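Local coordinates for acyl-CoA synthetase (AMP-forming)/AMP-acid ligase II-like protein (Dyadobacter fermentans, PDB 4GS5) that probably activates a carboxylic acid, perhaps a medium-chain fatty acid, with ATP as an AMP-forming acyl-CoA ligase, at residues Ala64-Thr69 / Leu96-Glu101; Gly78-Val83 / Asp103-Val108; Cys84-Tyr89 / Thr109-Asn114; Asp125-Val130 / Gly151-Gly156; Gly145-Leu150 / Leu171-Tyr176. All coordinates share one frame; numbering follows the deposited sequence.

Contact 1 (Ala64-Thr69 / Leu96-Glu101). With EDO (1,2-ethanediol), chain X.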
# COMPACT_ATOMS: atom_id res chain seq x y z
N ALA A 64 -8.83 -16.83 9.40
CA ALA A 64 -9.27 -15.55 9.93
C ALA A 64 -9.32 -14.52 8.81
O ALA A 64 -10.27 -13.76 8.69
CB ALA A 64 -8.34 -15.08 11.04
N SER A 65 -8.29 -14.53 7.97
CA SER A 65 -8.17 -13.59 6.86
C SER A 65 -9.30 -13.76 5.84
O SER A 65 -9.95 -12.79 5.44
CB SER A 65 -6.80 -13.75 6.21
OG SER A 65 -6.62 -12.86 5.14
N ALA A 66 -9.51 -15.00 5.41
CA ALA A 66 -10.64 -15.35 4.55
C ALA A 66 -11.98 -14.91 5.14
O ALA A 66 -12.79 -14.33 4.43
CB ALA A 66 -10.67 -16.87 4.31
N ALA A 67 -12.23 -15.24 6.40
CA ALA A 67 -13.49 -14.81 7.04
C ALA A 67 -13.73 -13.28 6.99
O ALA A 67 -14.87 -12.85 6.80
CB ALA A 67 -13.60 -15.33 8.48
N MSE A 68 -12.68 -12.48 7.13
CA MSE A 68 -12.81 -11.02 7.12
C MSE A 68 -13.27 -10.55 5.76
O MSE A 68 -14.14 -9.68 5.65
CB MSE A 68 -11.47 -10.35 7.42
CG MSE A 68 -10.98 -10.52 8.83
SE MSE A 68 -9.43 -9.38 9.09
CE MSE A 68 -8.41 -9.90 7.51
N THR A 69 -12.66 -11.12 4.74
CA THR A 69 -12.92 -10.73 3.36
C THR A 69 -14.37 -11.03 3.03
O THR A 69 -15.07 -10.19 2.46
CB THR A 69 -11.98 -11.49 2.39
OG1 THR A 69 -10.62 -11.23 2.75
CG2 THR A 69 -12.21 -11.04 0.94
N LEU A 96 -7.76 -19.10 -3.04
CA LEU A 96 -8.16 -20.50 -2.84
C LEU A 96 -8.71 -20.73 -1.45
O LEU A 96 -9.72 -21.42 -1.27
CB LEU A 96 -6.97 -21.44 -3.07
CG LEU A 96 -6.25 -21.30 -4.42
CD1 LEU A 96 -5.14 -22.33 -4.51
CD2 LEU A 96 -7.25 -21.46 -5.56
N VAL A 97 -8.04 -20.17 -0.45
CA VAL A 97 -8.47 -20.25 0.94
C VAL A 97 -9.86 -19.66 1.12
O VAL A 97 -10.74 -20.29 1.71
CB VAL A 97 -7.48 -19.53 1.89
CG1 VAL A 97 -8.07 -19.44 3.30
CG2 VAL A 97 -6.14 -20.27 1.90
N ARG A 98 -10.05 -18.44 0.61
CA ARG A 98 -11.38 -17.81 0.64
C ARG A 98 -12.40 -18.72 -0.03
O ARG A 98 -13.47 -18.98 0.51
CB ARG A 98 -11.36 -16.44 -0.05
CG ARG A 98 -10.56 -15.38 0.69
CD ARG A 98 -10.19 -14.22 -0.23
NE ARG A 98 -9.29 -13.27 0.42
CZ ARG A 98 -8.46 -12.46 -0.22
NH1 ARG A 98 -8.40 -12.48 -1.55
NH2 ARG A 98 -7.68 -11.64 0.45
N GLY A 99 -12.05 -19.20 -1.22
CA GLY A 99 -12.90 -20.12 -1.94
C GLY A 99 -13.34 -21.34 -1.15
O GLY A 99 -14.50 -21.75 -1.21
N MSE A 100 -12.41 -21.94 -0.40
CA MSE A 100 -12.75 -23.15 0.35
C MSE A 100 -13.45 -22.84 1.66
O MSE A 100 -14.31 -23.60 2.11
CB MSE A 100 -11.50 -23.99 0.61
CG MSE A 100 -10.99 -24.72 -0.61
SE MSE A 100 -9.40 -25.70 -0.12
CE MSE A 100 -8.23 -24.21 0.31
N GLU A 101 -13.08 -21.73 2.29
CA GLU A 101 -13.71 -21.34 3.54
C GLU A 101 -15.13 -20.81 3.33
O GLU A 101 -15.99 -21.00 4.17
CB GLU A 101 -12.86 -20.32 4.27
CG GLU A 101 -11.62 -20.93 4.89
CD GLU A 101 -11.99 -21.92 5.99
OE1 GLU A 101 -12.30 -21.46 7.11
OE2 GLU A 101 -11.98 -23.14 5.71
C1 EDO X . -15.27 -11.49 10.86
O1 EDO X . -15.96 -12.19 9.82
C2 EDO X . -13.78 -11.60 10.60
O2 EDO X . -13.04 -10.91 11.62
O HOH W 1 -8.23 -12.68 3.02

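Contact 2 (Gly78-Val83 / Asp103-Val108)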
# COMPACT_ATOMS: atom_id res chain seq x y z
N GLY A 78 -21.60 -19.65 -3.19
CA GLY A 78 -22.05 -19.55 -4.57
C GLY A 78 -21.32 -18.43 -5.31
O GLY A 78 -21.42 -18.32 -6.53
N THR A 79 -20.60 -17.60 -4.57
CA THR A 79 -19.79 -16.54 -5.19
C THR A 79 -18.94 -17.10 -6.33
O THR A 79 -18.15 -18.03 -6.12
CB THR A 79 -18.86 -15.86 -4.16
OG1 THR A 79 -19.64 -15.11 -3.22
CG2 THR A 79 -17.91 -14.90 -4.85
N ARG A 80 -19.08 -16.53 -7.52
CA ARG A 80 -18.27 -16.95 -8.66
C ARG A 80 -17.01 -16.09 -8.72
O ARG A 80 -17.08 -14.92 -9.07
CB ARG A 80 -19.06 -16.81 -9.96
CG ARG A 80 -20.25 -17.75 -10.06
CD ARG A 80 -21.18 -17.32 -11.18
NE ARG A 80 -21.65 -15.95 -10.95
CZ ARG A 80 -22.35 -15.24 -11.83
NH1 ARG A 80 -22.66 -15.76 -13.01
NH2 ARG A 80 -22.72 -14.00 -11.54
N ALA A 81 -15.88 -16.67 -8.34
CA ALA A 81 -14.66 -15.90 -8.19
C ALA A 81 -13.66 -16.28 -9.27
O ALA A 81 -13.46 -17.46 -9.57
CB ALA A 81 -14.07 -16.14 -6.81
N LEU A 82 -13.03 -15.27 -9.86
CA LEU A 82 -11.97 -15.50 -10.84
C LEU A 82 -10.61 -15.37 -10.15
O LEU A 82 -10.32 -14.37 -9.50
CB LEU A 82 -12.06 -14.49 -11.99
CG LEU A 82 -10.90 -14.47 -13.00
CD1 LEU A 82 -10.95 -15.69 -13.91
CD2 LEU A 82 -10.97 -13.21 -13.83
N VAL A 83 -9.78 -16.41 -10.26
CA VAL A 83 -8.46 -16.40 -9.65
C VAL A 83 -7.40 -16.14 -10.72
O VAL A 83 -7.04 -17.05 -11.47
CB VAL A 83 -8.16 -17.77 -8.98
CG1 VAL A 83 -6.80 -17.75 -8.29
CG2 VAL A 83 -9.27 -18.14 -8.01
N ASP A 103 -17.06 -21.26 0.43
CA ASP A 103 -17.82 -22.05 -0.55
C ASP A 103 -18.02 -21.28 -1.86
O ASP A 103 -19.15 -21.07 -2.31
CB ASP A 103 -19.19 -22.47 -0.01
CG ASP A 103 -19.10 -23.38 1.20
OD1 ASP A 103 -18.08 -24.08 1.37
OD2 ASP A 103 -20.08 -23.40 1.99
N TRP A 104 -16.93 -20.83 -2.46
CA TRP A 104 -17.04 -20.16 -3.74
C TRP A 104 -16.84 -21.16 -4.86
O TRP A 104 -16.23 -22.20 -4.65
CB TRP A 104 -15.98 -19.08 -3.89
CG TRP A 104 -16.08 -17.92 -2.96
CD1 TRP A 104 -17.08 -17.63 -2.07
CD2 TRP A 104 -15.10 -16.88 -2.81
NE1 TRP A 104 -16.79 -16.46 -1.39
CE2 TRP A 104 -15.58 -15.98 -1.83
CE3 TRP A 104 -13.87 -16.62 -3.43
CZ2 TRP A 104 -14.87 -14.84 -1.45
CZ3 TRP A 104 -13.16 -15.47 -3.05
CH2 TRP A 104 -13.66 -14.61 -2.06
N GLU A 105 -17.33 -20.84 -6.04
CA GLU A 105 -16.88 -21.51 -7.25
C GLU A 105 -15.62 -20.78 -7.72
O GLU A 105 -15.66 -19.58 -7.98
CB GLU A 105 -17.95 -21.42 -8.33
CG GLU A 105 -17.57 -22.09 -9.64
CD GLU A 105 -18.56 -21.81 -10.75
OE1 GLU A 105 -18.34 -22.29 -11.88
OE2 GLU A 105 -19.57 -21.10 -10.50
N LEU A 106 -14.50 -21.49 -7.83
CA LEU A 106 -13.25 -20.87 -8.25
C LEU A 106 -12.95 -21.15 -9.71
O LEU A 106 -12.93 -22.31 -10.14
CB LEU A 106 -12.08 -21.33 -7.37
CG LEU A 106 -12.20 -21.09 -5.87
CD1 LEU A 106 -11.10 -21.80 -5.12
CD2 LEU A 106 -12.14 -19.59 -5.60
N THR A 107 -12.73 -20.09 -10.47
CA THR A 107 -12.22 -20.22 -11.83
C THR A 107 -10.77 -19.78 -11.87
O THR A 107 -10.46 -18.59 -11.75
CB THR A 107 -13.03 -19.37 -12.83
OG1 THR A 107 -14.38 -19.84 -12.87
CG2 THR A 107 -12.42 -19.44 -14.23
N VAL A 108 -9.86 -20.73 -12.01
CA VAL A 108 -8.46 -20.43 -11.92
C VAL A 108 -7.88 -20.27 -13.32
O VAL A 108 -8.01 -21.18 -14.15
CB VAL A 108 -7.69 -21.53 -11.17
CG1 VAL A 108 -6.23 -21.12 -10.98
CG2 VAL A 108 -8.36 -21.82 -9.83
O HOH W 2 -21.86 -20.57 -8.02

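Contact 3 (Cys84-Tyr89 / Thr109-Asn114)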
# COMPACT_ATOMS: atom_id res chain seq x y z
N CYS A 84 -6.92 -14.90 -10.80
CA CYS A 84 -5.97 -14.49 -11.84
C CYS A 84 -4.68 -13.95 -11.24
O CYS A 84 -3.88 -13.33 -11.94
CB CYS A 84 -6.59 -13.42 -12.75
SG CYS A 84 -7.20 -11.94 -11.85
N LEU A 85 -4.51 -14.16 -9.94
CA LEU A 85 -3.25 -13.87 -9.27
C LEU A 85 -2.44 -15.16 -9.20
O LEU A 85 -3.00 -16.26 -9.10
CB LEU A 85 -3.54 -13.34 -7.88
CG LEU A 85 -4.26 -11.99 -7.93
CD1 LEU A 85 -4.81 -11.62 -6.58
CD2 LEU A 85 -3.28 -10.95 -8.45
N ASN A 86 -1.13 -15.02 -9.25
CA ASN A 86 -0.22 -16.16 -9.32
C ASN A 86 -0.38 -17.05 -8.10
O ASN A 86 -0.09 -16.62 -6.98
CB ASN A 86 1.22 -15.66 -9.45
CG ASN A 86 2.17 -16.72 -9.97
OD1 ASN A 86 2.16 -17.85 -9.49
ND2 ASN A 86 2.99 -16.36 -10.96
N VAL A 87 -0.87 -18.28 -8.30
CA VAL A 87 -1.09 -19.19 -7.18
C VAL A 87 0.22 -19.81 -6.72
O VAL A 87 0.25 -20.59 -5.78
CB VAL A 87 -2.10 -20.30 -7.51
CG1 VAL A 87 -3.51 -19.73 -7.61
CG2 VAL A 87 -1.69 -21.05 -8.78
N GLY A 88 1.31 -19.49 -7.41
CA GLY A 88 2.62 -19.88 -6.93
C GLY A 88 2.97 -19.01 -5.73
O GLY A 88 3.93 -19.29 -5.02
N TYR A 89 2.20 -17.94 -5.52
CA TYR A 89 2.47 -16.99 -4.43
C TYR A 89 1.26 -16.75 -3.54
O TYR A 89 0.13 -17.10 -3.89
CB TYR A 89 3.02 -15.66 -4.99
CG TYR A 89 4.36 -15.84 -5.66
CD1 TYR A 89 5.54 -15.43 -5.04
CD2 TYR A 89 4.46 -16.46 -6.90
CE1 TYR A 89 6.77 -15.62 -5.65
CE2 TYR A 89 5.69 -16.65 -7.52
CZ TYR A 89 6.84 -16.23 -6.89
OH TYR A 89 8.06 -16.42 -7.50
N THR A 109 -7.25 -19.14 -13.58
CA THR A 109 -6.62 -18.89 -14.87
C THR A 109 -5.13 -18.62 -14.69
O THR A 109 -4.69 -18.29 -13.59
CB THR A 109 -7.26 -17.70 -15.59
OG1 THR A 109 -6.77 -17.64 -16.94
CG2 THR A 109 -6.90 -16.42 -14.90
N GLU A 110 -4.36 -18.78 -15.76
CA GLU A 110 -2.93 -18.49 -15.70
C GLU A 110 -2.76 -17.00 -15.54
O GLU A 110 -3.43 -16.21 -16.22
CB GLU A 110 -2.20 -19.01 -16.94
CG GLU A 110 -2.51 -20.46 -17.25
CD GLU A 110 -1.50 -21.14 -18.19
OE1 GLU A 110 -0.78 -20.43 -18.93
OE2 GLU A 110 -1.45 -22.39 -18.18
N PRO A 111 -1.87 -16.59 -14.63
CA PRO A 111 -1.77 -15.16 -14.35
C PRO A 111 -1.16 -14.45 -15.56
O PRO A 111 -0.09 -14.84 -16.02
CB PRO A 111 -0.84 -15.11 -13.15
CG PRO A 111 0.06 -16.29 -13.33
CD PRO A 111 -0.76 -17.35 -14.03
N THR A 112 -1.87 -13.46 -16.08
CA THR A 112 -1.42 -12.65 -17.20
C THR A 112 -1.89 -11.23 -16.96
O THR A 112 -2.60 -10.97 -15.98
CB THR A 112 -2.02 -13.12 -18.53
OG1 THR A 112 -3.44 -13.02 -18.46
CG2 THR A 112 -1.63 -14.53 -18.83
N ALA A 113 -1.51 -10.31 -17.85
CA ALA A 113 -1.84 -8.90 -17.69
C ALA A 113 -3.33 -8.65 -17.89
O ALA A 113 -3.90 -7.72 -17.31
CB ALA A 113 -1.04 -8.06 -18.68
N ASN A 114 -3.95 -9.48 -18.71
CA ASN A 114 -5.37 -9.34 -18.99
C ASN A 114 -6.12 -10.64 -18.71
O ASN A 114 -6.20 -11.51 -19.57
CB ASN A 114 -5.61 -8.90 -20.43
CG ASN A 114 -7.05 -8.46 -20.67
OD1 ASN A 114 -7.99 -9.02 -20.08
ND2 ASN A 114 -7.23 -7.46 -21.54
O HOH W 3 -4.16 -18.03 -11.18

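Contact 4 (Asp125-Val130 / Gly151-Gly156)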
# COMPACT_ATOMS: atom_id res chain seq x y z
N ASP A 125 -18.61 -12.79 -9.78
CA ASP A 125 -19.15 -12.01 -8.68
C ASP A 125 -18.03 -11.32 -7.94
O ASP A 125 -18.27 -10.41 -7.15
CB ASP A 125 -19.91 -12.91 -7.70
CG ASP A 125 -21.10 -13.60 -8.36
OD1 ASP A 125 -21.86 -12.94 -9.09
OD2 ASP A 125 -21.25 -14.83 -8.17
N PHE A 126 -16.80 -11.78 -8.17
CA PHE A 126 -15.67 -11.27 -7.44
C PHE A 126 -14.36 -11.62 -8.13
O PHE A 126 -14.17 -12.73 -8.63
CB PHE A 126 -15.65 -11.80 -6.01
CG PHE A 126 -14.50 -11.29 -5.21
CD1 PHE A 126 -14.38 -9.94 -4.95
CD2 PHE A 126 -13.52 -12.15 -4.75
CE1 PHE A 126 -13.30 -9.45 -4.22
CE2 PHE A 126 -12.44 -11.67 -4.02
CZ PHE A 126 -12.34 -10.32 -3.75
N VAL A 127 -13.45 -10.66 -8.14
CA VAL A 127 -12.09 -10.94 -8.61
C VAL A 127 -11.10 -10.09 -7.84
O VAL A 127 -11.38 -8.91 -7.57
CB VAL A 127 -11.94 -10.67 -10.11
CG1 VAL A 127 -12.28 -9.22 -10.42
CG2 VAL A 127 -10.51 -11.00 -10.57
N ALA A 128 -9.95 -10.67 -7.49
CA ALA A 128 -8.88 -9.86 -6.91
C ALA A 128 -7.78 -9.75 -7.95
O ALA A 128 -7.46 -10.73 -8.62
CB ALA A 128 -8.35 -10.49 -5.63
N MSE A 129 -7.22 -8.56 -8.11
CA MSE A 129 -6.19 -8.39 -9.12
C MSE A 129 -5.30 -7.22 -8.79
O MSE A 129 -5.54 -6.51 -7.81
CB MSE A 129 -6.83 -8.24 -10.51
CG MSE A 129 -7.66 -6.99 -10.72
SE MSE A 129 -8.50 -6.96 -12.52
CE MSE A 129 -9.45 -8.64 -12.45
N VAL A 130 -4.23 -7.03 -9.57
CA VAL A 130 -3.38 -5.87 -9.38
C VAL A 130 -3.88 -4.78 -10.32
O VAL A 130 -4.57 -5.08 -11.29
CB VAL A 130 -1.87 -6.15 -9.60
CG1 VAL A 130 -1.36 -7.16 -8.57
CG2 VAL A 130 -1.59 -6.62 -11.03
N GLY A 151 -17.90 -8.22 -11.83
CA GLY A 151 -18.79 -8.15 -10.66
C GLY A 151 -18.35 -7.12 -9.62
O GLY A 151 -18.97 -6.06 -9.44
N LYS A 152 -17.29 -7.45 -8.89
CA LYS A 152 -16.74 -6.51 -7.91
C LYS A 152 -15.25 -6.78 -7.76
O LYS A 152 -14.84 -7.94 -7.72
CB LYS A 152 -17.54 -6.57 -6.60
CG LYS A 152 -16.84 -7.02 -5.36
CD LYS A 152 -17.63 -6.67 -4.06
CE LYS A 152 -19.13 -6.70 -4.22
NZ LYS A 152 -19.79 -6.69 -2.86
N VAL A 153 -14.45 -5.72 -7.76
CA VAL A 153 -13.00 -5.87 -7.88
C VAL A 153 -12.26 -5.43 -6.63
O VAL A 153 -12.47 -4.32 -6.11
CB VAL A 153 -12.47 -5.04 -9.06
CG1 VAL A 153 -10.96 -5.15 -9.15
CG2 VAL A 153 -13.12 -5.48 -10.36
N LEU A 154 -11.40 -6.31 -6.12
CA LEU A 154 -10.47 -5.93 -5.07
C LEU A 154 -9.06 -5.79 -5.66
O LEU A 154 -8.51 -6.75 -6.22
CB LEU A 154 -10.48 -6.96 -3.94
CG LEU A 154 -9.48 -6.66 -2.83
CD1 LEU A 154 -9.84 -5.39 -2.11
CD2 LEU A 154 -9.39 -7.82 -1.87
N LEU A 155 -8.50 -4.58 -5.57
CA LEU A 155 -7.16 -4.34 -6.06
C LEU A 155 -6.12 -4.46 -4.96
O LEU A 155 -6.34 -3.98 -3.86
CB LEU A 155 -7.08 -2.94 -6.70
CG LEU A 155 -7.95 -2.70 -7.94
CD1 LEU A 155 -7.84 -1.27 -8.44
CD2 LEU A 155 -7.57 -3.69 -9.05
N GLY A 156 -4.99 -5.11 -5.27
CA GLY A 156 -3.82 -5.13 -4.40
C GLY A 156 -2.75 -4.15 -4.90
O GLY A 156 -3.10 -3.13 -5.49

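Contact 5 (Gly145-Leu150 / Leu171-Tyr176)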
# COMPACT_ATOMS: atom_id res chain seq x y z
N GLY A 145 -15.22 -3.75 -22.97
CA GLY A 145 -16.68 -3.75 -22.92
C GLY A 145 -17.24 -4.75 -21.92
O GLY A 145 -18.42 -4.71 -21.59
N GLN A 146 -16.37 -5.64 -21.43
CA GLN A 146 -16.79 -6.68 -20.49
C GLN A 146 -16.23 -6.46 -19.09
O GLN A 146 -16.34 -7.34 -18.25
CB GLN A 146 -16.35 -8.07 -20.98
CG GLN A 146 -17.09 -8.58 -22.20
CD GLN A 146 -16.71 -7.83 -23.46
OE1 GLN A 146 -15.60 -7.99 -23.97
NE2 GLN A 146 -17.63 -7.02 -23.97
N VAL A 147 -15.64 -5.29 -18.83
CA VAL A 147 -15.04 -5.05 -17.51
C VAL A 147 -16.03 -5.26 -16.35
O VAL A 147 -15.64 -5.68 -15.26
CB VAL A 147 -14.39 -3.65 -17.43
CG1 VAL A 147 -15.45 -2.57 -17.53
CG2 VAL A 147 -13.59 -3.52 -16.14
N ASP A 148 -17.31 -4.97 -16.59
CA ASP A 148 -18.30 -5.13 -15.53
C ASP A 148 -18.62 -6.61 -15.21
O ASP A 148 -19.12 -6.91 -14.13
CB ASP A 148 -19.54 -4.28 -15.81
CG ASP A 148 -19.29 -2.79 -15.56
OD1 ASP A 148 -18.26 -2.45 -14.94
OD2 ASP A 148 -20.11 -1.95 -15.97
N ARG A 149 -18.30 -7.51 -16.13
CA ARG A 149 -18.47 -8.94 -15.88
C ARG A 149 -17.59 -9.43 -14.72
O ARG A 149 -17.71 -10.56 -14.26
CB ARG A 149 -18.18 -9.75 -17.15
CG ARG A 149 -19.41 -10.02 -18.02
CD ARG A 149 -20.02 -8.76 -18.60
NE ARG A 149 -20.72 -9.02 -19.86
CZ ARG A 149 -20.73 -8.18 -20.89
NH1 ARG A 149 -21.37 -8.49 -22.00
NH2 ARG A 149 -20.08 -7.03 -20.81
N LEU A 150 -16.68 -8.57 -14.26
CA LEU A 150 -15.88 -8.88 -13.07
C LEU A 150 -16.74 -8.88 -11.79
O LEU A 150 -16.34 -9.48 -10.78
CB LEU A 150 -14.71 -7.92 -12.92
CG LEU A 150 -13.65 -7.94 -14.03
CD1 LEU A 150 -12.65 -6.80 -13.83
CD2 LEU A 150 -12.94 -9.28 -14.08
N LEU A 171 -16.80 3.63 -13.45
CA LEU A 171 -17.32 2.28 -13.59
C LEU A 171 -18.53 2.06 -12.68
O LEU A 171 -18.47 2.34 -11.49
CB LEU A 171 -16.25 1.24 -13.26
CG LEU A 171 -15.01 1.19 -14.15
CD1 LEU A 171 -14.01 0.14 -13.62
CD2 LEU A 171 -15.41 0.87 -15.57
N ALA A 172 -19.62 1.56 -13.24
CA ALA A 172 -20.79 1.16 -12.48
C ALA A 172 -20.58 -0.21 -11.83
O ALA A 172 -21.35 -1.15 -12.08
CB ALA A 172 -22.03 1.15 -13.38
N MSE A 173 -19.54 -0.30 -11.01
CA MSE A 173 -19.13 -1.56 -10.39
C MSE A 173 -18.26 -1.27 -9.17
O MSE A 173 -17.33 -0.48 -9.27
CB MSE A 173 -18.30 -2.39 -11.38
CG MSE A 173 -17.56 -3.52 -10.72
SE MSE A 173 -16.68 -4.74 -11.95
CE MSE A 173 -15.37 -3.48 -12.67
N PRO A 174 -18.54 -1.93 -8.04
CA PRO A 174 -17.77 -1.67 -6.81
C PRO A 174 -16.31 -2.06 -6.96
O PRO A 174 -16.03 -3.22 -7.27
CB PRO A 174 -18.44 -2.58 -5.76
CG PRO A 174 -19.71 -3.02 -6.35
CD PRO A 174 -19.60 -2.93 -7.83
N VAL A 175 -15.40 -1.11 -6.74
CA VAL A 175 -13.96 -1.37 -6.77
C VAL A 175 -13.32 -0.88 -5.46
O VAL A 175 -13.59 0.24 -5.00
CB VAL A 175 -13.30 -0.65 -7.97
CG1 VAL A 175 -11.83 -0.94 -8.00
CG2 VAL A 175 -13.95 -1.10 -9.29
N TYR A 176 -12.48 -1.73 -4.87
CA TYR A 176 -11.85 -1.45 -3.59
C TYR A 176 -10.37 -1.66 -3.75
O TYR A 176 -9.94 -2.32 -4.69
CB TYR A 176 -12.36 -2.41 -2.51
CG TYR A 176 -13.84 -2.33 -2.30
CD1 TYR A 176 -14.39 -1.44 -1.37
CD2 TYR A 176 -14.70 -3.15 -3.01
CE1 TYR A 176 -15.76 -1.37 -1.18
CE2 TYR A 176 -16.06 -3.09 -2.83
CZ TYR A 176 -16.58 -2.21 -1.91
OH TYR A 176 -17.94 -2.16 -1.74
O HOH W 4 -19.61 0.60 -15.93

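Contact 1 (Ala64-Thr69 / Leu96-Glu101)
Ala66 meets helix 96-101 through its single methyl. Its CB lies 3.8 Å from Val97 CG1 and 3.9 Å from Arg98 CA, and Glu101 CB borders the same methyl. The small side chain is consistent with the 8.8 Å approach of the short helix axes, which cross at -74°. One turn on, Thr69 crosses the Arg98 side chain at about a right angle, with Thr69 CG2 over one face of the guanidinium. Arg98 runs extended from CG to NE, which carries its end to that threonine. Water 1 lies at the guanidinium edge, in its plane, and accepts from Arg98 NH2 at 2.8 Å. The same water donates to Ser65 OG at 2.7 Å and is hydrogen-bonded to Thr69 OG1 at 2.8 Å. Thr69 OG1 has a further hydrogen bond to His187 NE2. Phe30 and Leu62 also pack on Val97. The contact is a steep helix-helix packing through an alanine, joining helices 59-72 and 90-102 inside the AMP-binding domain of this ligase family.

Contact 2 (Gly78-Val83 / Asp103-Val108)
Val83 N donates to Thr107 O at 2.7 Å, the shortest of the five backbone bonds here. The N-H points almost straight at the oxygen (175°), though the donor is tilted 28° from the carbonyl plane. Ala81 uses both its backbone polar atoms toward the neighbouring strand: Ala81 N donates to Glu105 O and Ala81 O accepts from Thr107 N, each at 2.9 Å. This is the ladder of two parallel strands. Just before it begins, Thr79 lies alongside Trp104. Thr79 CB sits over the ring face in a CH-pi contact, 3.5 Å from the centroid of the five-membered ring. Ala81 CB approaches Trp104 CE3 obliquely at 3.4 Å. Trp104 NE1 is hydrogen-bonded to Leu75 O. On the face of Arg80 and Leu82, Glu105 OE2 comes 3.4 Å from Arg80 CG, while the guanidinium turns away to a salt bridge with Asp125. Helix 90-102 covers the face of Ala81 and Val83 through Met95, completing a beta-alpha-beta unit. Strand 126-129 flanks 80-83, and strand 5-8 flanks 105-109.

Contact 3 (Cys84-Tyr89 / Thr109-Asn114)
Asn86 and Pro111 slant across each other, with the amide end of the asparagine against the proline ring. Asn86 ND2 lies 3.8 Å from Pro111 CG, and Asn86 CG is 4.0 Å from the same carbon. The asparagine's first torsion sets CG opposite the backbone N (chi1 -162°), which turns the amide to the Pro111 ring. Its other amide atom is used within the loop: Asn86 OD1 accepts from Gly88 N at 2.8 Å, in the carbonyl plane. This bond makes an Asx turn and holds the amide's rotation. It overlaps a type I beta turn from Asn86 to Tyr89, closed by Tyr89 N to Asn86 O at 3.0 Å. The two loops follow the C-terminal ends of neighbouring parallel strands, 80-83 and 105-109. The turn leads into helix 90-102, with Tyr89 as the N-cap residue. Nearer the strands, Cys84 CB packs on Thr109 CG2 at 3.7 Å. That methyl sits between the threonine's backbone N and carbonyl carbon, while OG1 points elsewhere and bonds weakly to Met4 O. Cys84 O passes 3.7 Å from Pro111 CA and receives a hydrogen bond from Gln133 NE2. No direct hydrogen bond joins the two segments. Water 3 lies between Leu85 O and Thr109 O. Tyr23 of helix 22-36 touches both Asn86 and Pro111.

Contact 4 (Asp125-Val130 / Gly151-Gly156)
Val127 uses both its backbone polar atoms toward segment 151-156. Val127 N donates to Lys152 O at 3.1 Å, and Val127 O accepts from Leu154 N at 3.0 Å, in the carbonyl plane. Met129 repeats the pattern: Met129 N donates to Leu154 O at 2.9 Å, and Met129 O accepts from Gly156 N at 3.0 Å. These four are the backbone bonds of the contact. CA-H groups supplement the acceptors; the Ala128 CA to Leu154 O distance is 3.2 Å. The outward polar groups of Val153 are hydrogen-bonded to Pro174 and Tyr176 of segment 171-176. Gly156 O accepts from Gln177 NE2, and Val130 N donates to Gln133 OE1. At the N-terminal end, Lys152 NZ is hydrogen-bonded to Leu73 O. The Phe126 ring packs over the start of strand 153-155 from the face of Leu154. Lys152 CG meets its edge in plane, 3.8 Å from Phe126 CD1, and Leu154 CB reaches CE1 obliquely. On the opposite face, Val127 CG1 packs alongside Val153 CG2. A chi1 of 66° sets Met129 CG between the backbone N and the carbonyl carbon, from where it meets Leu155 CD2 at 3.7 Å. Strand 126-129, helix 131-139 and strand 153-155 form a beta-alpha-beta unit of the AMP-binding fold.

Contact 5 (Gly145-Leu150 / Leu171-Tyr176)
Met173, a selenomethionine, fills the tight part of this contact. Its CG lies opposite the backbone N (chi1 166°), and the chain bends at its end (chi3 65°), which lays the methyl against the 3-10 segment. Met173 CE is 3.4 Å from Val147 O and 3.9 Å from Val147 CG2. The selenium packs on Leu150 CB at 3.9 Å. Val147 and Leu171 reach toward each other tip to tip, with Val147 CG1 4.0 Å from Leu171 CD2. Helix 131-139 backs this apolar side through Leu134, Ile137 and Leu138, which touch Val147.

The Asp148 side is looser and more exposed. Its carboxylate crosses Met173 at a slant, with Asp148 OD1 3.6 Å from Met173 CB. No direct hydrogen bond spans the segments. Instead water 4 donates to Asp148 OD2 at 2.6 Å and accepts from Ala172 N at 2.9 Å. Ala172 is the centre of an inverse gamma turn, and the residue is exposed. Beyond it, the Asn194 side-chain amide is hydrogen-bonded to Met173 O and Val175 N. Here two connections pack together: the 3-10 segment that precedes strand 153-155 and the loop that leads into strand 175-180, at the N-terminal ends of two adjacent parallel strands of the AMP-binding fold.

How the contacts relate
From the N terminus, helix 59-72 opens contact 1, which closes when helix 90-102 packs against it. Contact 2 starts inside that loop at strand 80-83 and closes at strand 105-109, so the two cross. Contact 3 begins right after strand 80-83 and crosses both, closing just past strand 105-109. Later, contact 4 runs from strand 126-129 through helix 131-139 to strand 153-155. Contact 5 opens before strand 153-155, crosses contact 4 and closes on the lead into strand 175-180. Leu82 N probably bonds to Phe126 O, and Leu155 N to Tyr176 O. Helices 59-72 and 90-102 thus join strands ordered 105-109, 80-83, 126-129, 153-155, 175-180.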